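Local coordinates for protein quinoline 2-oxidoreductase large subunit (Pseudomonas putida, PDB 1T3Q) that probably hydroxylates quinoline at carbon 2, as the large, molybdenum-bearing subunit of an enzyme of the xanthine dehydrogenase family, at residues B[260-263]-B[264-267]. Residues are numbered along the deposited sequence; the frame is centred on the assembly and turned at random.
Sequences HLHP and EELL
The N-terminus of helix 263-275 illustrates side chain-to-backbone capping: H262 occupies the N-cap, P263 opens the first turn, and E265, three residues past the cap, reaches back to close it. With CG anti to its carbonyl carbon (chi1 -68°) and the chain extended beyond, E265 brings OE2 to H262 N at 2.8 Å. This bond is nearly straight (172°) and uses the anti side of the carboxylate, 25° out of its plane. The backbone adds the bond of the first turn, E265 N to H262 O, at 2.9 Å. E265 CD lies 3.5 Å from H262 CD2, the carboxylate turned obliquely to the ring, while E265 OE1 bonds T221 and, through a water 2.7 Å away, H260 O. An alanine in place of E265 would probably leave the buried H262 N without its acceptor and this water and T221 without their carboxylate partner. Regular helical bonding follows, L267 N reaching P263 O at 2.9 Å. L261 CD2 and L266 CD1 pack 4.3 Å apart, both side chains touching helix 226-237. The side chain of H260 comes within about 7 Å of the bound dioxosulfidomolybdenum(VI) ion, its NE2 bonded to A369 N. The helix start beside this site shows the glutamate half of a capping box.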
ATOM      1  N   HIS B 260      15.230 -10.790 -15.800  1.00 17.58           N
ATOM      2  CA  HIS B 260      14.790 -10.758 -17.195  1.00 18.94           C
ATOM      3  C   HIS B 260      13.412 -10.129 -17.225  1.00 20.41           C
ATOM      4  O   HIS B 260      12.716 -10.070 -16.205  1.00 19.00           O
ATOM      5  CB  HIS B 260      14.639 -12.158 -17.801  1.00 17.96           C
ATOM      6  CG  HIS B 260      15.889 -12.978 -17.794  1.00 18.95           C
ATOM      7  ND1 HIS B 260      16.187 -13.867 -16.783  1.00 18.08           N
ATOM      8  CD2 HIS B 260      16.908 -13.062 -18.682  1.00 18.17           C
ATOM      9  CE1 HIS B 260      17.333 -14.466 -17.051  1.00 18.33           C
ATOM     10  NE2 HIS B 260      17.792 -13.996 -18.196  1.00 19.12           N
ATOM     11  N   LEU B 261      13.012  -9.663 -18.399  1.00 18.57           N
ATOM     12  CA  LEU B 261      11.680  -9.109 -18.552  1.00 19.64           C
ATOM     13  C   LEU B 261      10.859 -10.311 -18.994  1.00 18.49           C
ATOM     14  O   LEU B 261      11.210 -10.981 -19.966  1.00 20.41           O
ATOM     15  CB  LEU B 261      11.653  -8.031 -19.638  1.00 18.75           C
ATOM     16  CG  LEU B 261      10.267  -7.413 -19.834  1.00 18.83           C
ATOM     17  CD1 LEU B 261       9.877  -6.624 -18.592  1.00 18.39           C
ATOM     18  CD2 LEU B 261      10.273  -6.502 -21.054  1.00 19.31           C
ATOM     19  N   HIS B 262       9.778 -10.608 -18.284  1.00 17.57           N
ATOM     20  CA  HIS B 262       8.956 -11.760 -18.649  1.00 18.31           C
ATOM     21  C   HIS B 262       7.706 -11.332 -19.400  1.00 16.39           C
ATOM     22  O   HIS B 262       7.117 -10.297 -19.104  1.00 16.16           O
ATOM     23  CB  HIS B 262       8.516 -12.535 -17.404  1.00 18.22           C
ATOM     24  CG  HIS B 262       9.593 -12.693 -16.379  1.00 16.33           C
ATOM     25  ND1 HIS B 262      10.767 -13.367 -16.632  1.00 16.42           N
ATOM     26  CD2 HIS B 262       9.685 -12.235 -15.108  1.00 18.99           C
ATOM     27  CE1 HIS B 262      11.540 -13.313 -15.561  1.00 20.01           C
ATOM     28  NE2 HIS B 262      10.906 -12.633 -14.622  1.00 16.57           N
ATOM     29  N   PRO B 263       7.296 -12.119 -20.400  1.00 17.12           N
ATOM     30  CA  PRO B 263       6.089 -11.761 -21.146  1.00 17.94           C
ATOM     31  C   PRO B 263       4.938 -11.513 -20.166  1.00 18.45           C
ATOM     32  O   PRO B 263       4.162 -10.574 -20.326  1.00 18.46           O
ATOM     33  CB  PRO B 263       5.855 -12.989 -22.018  1.00 17.24           C
ATOM     34  CG  PRO B 263       7.246 -13.416 -22.349  1.00 18.25           C
ATOM     35  CD  PRO B 263       7.980 -13.272 -21.015  1.00 17.73           C
ATOM     36  N   GLU B 264       4.847 -12.349 -19.133  1.00 17.81           N
ATOM     37  CA  GLU B 264       3.774 -12.215 -18.152  1.00 17.35           C
ATOM     38  C   GLU B 264       3.741 -10.871 -17.429  1.00 17.56           C
ATOM     39  O   GLU B 264       2.669 -10.405 -17.054  1.00 15.47           O
ATOM     40  CB  GLU B 264       3.831 -13.359 -17.133  1.00 19.06           C
ATOM     41  CG  GLU B 264       3.533 -14.727 -17.730  1.00 19.65           C
ATOM     42  CD  GLU B 264       4.773 -15.474 -18.184  1.00 22.71           C
ATOM     43  OE1 GLU B 264       5.729 -14.829 -18.667  1.00 24.57           O
ATOM     44  OE2 GLU B 264       4.785 -16.717 -18.070  1.00 23.68           O
ATOM     45  N   GLU B 265       4.900 -10.241 -17.229  1.00 16.58           N
ATOM     46  CA  GLU B 265       4.921  -8.941 -16.558  1.00 17.08           C
ATOM     47  C   GLU B 265       4.186  -7.922 -17.417  1.00 17.73           C
ATOM     48  O   GLU B 265       3.444  -7.077 -16.913  1.00 17.70           O
ATOM     49  CB  GLU B 265       6.364  -8.472 -16.307  1.00 15.98           C
ATOM     50  CG  GLU B 265       7.096  -9.315 -15.276  1.00 21.08           C
ATOM     51  CD  GLU B 265       8.553  -8.915 -15.101  1.00 23.16           C
ATOM     52  OE1 GLU B 265       8.940  -8.556 -13.966  1.00 24.90           O
ATOM     53  OE2 GLU B 265       9.312  -8.969 -16.090  1.00 20.39           O
ATOM     54  N   LEU B 266       4.385  -8.006 -18.727  1.00 18.92           N
ATOM     55  CA  LEU B 266       3.714  -7.082 -19.618  1.00 18.10           C
ATOM     56  C   LEU B 266       2.243  -7.457 -19.679  1.00 16.62           C
ATOM     57  O   LEU B 266       1.375  -6.590 -19.620  1.00 17.21           O
ATOM     58  CB  LEU B 266       4.327  -7.141 -21.022  1.00 19.89           C
ATOM     59  CG  LEU B 266       5.806  -6.756 -21.121  1.00 22.12           C
ATOM     60  CD1 LEU B 266       6.247  -6.802 -22.580  1.00 25.21           C
ATOM     61  CD2 LEU B 266       6.015  -5.371 -20.551  1.00 23.64           C
ATOM     62  N   LEU B 267       1.971  -8.756 -19.766  1.00 16.64           N
ATOM     63  CA  LEU B 267       0.599  -9.227 -19.858  1.00 17.05           C
ATOM     64  C   LEU B 267      -0.288  -8.785 -18.710  1.00 17.12           C
ATOM     65  O   LEU B 267      -1.403  -8.325 -18.944  1.00 18.61           O
ATOM     66  CB  LEU B 267       0.563 -10.749 -20.004  1.00 16.53           C
ATOM     67  CG  LEU B 267       1.023 -11.278 -21.368  1.00 18.67           C
ATOM     68  CD1 LEU B 267       1.195 -12.782 -21.306  1.00 16.40           C
ATOM     69  CD2 LEU B 267      -0.001 -10.890 -22.451  1.00 15.86           C
TER
HETATM   70  O   HOH W   1      11.620  -9.141 -13.901  1.00 15.71           O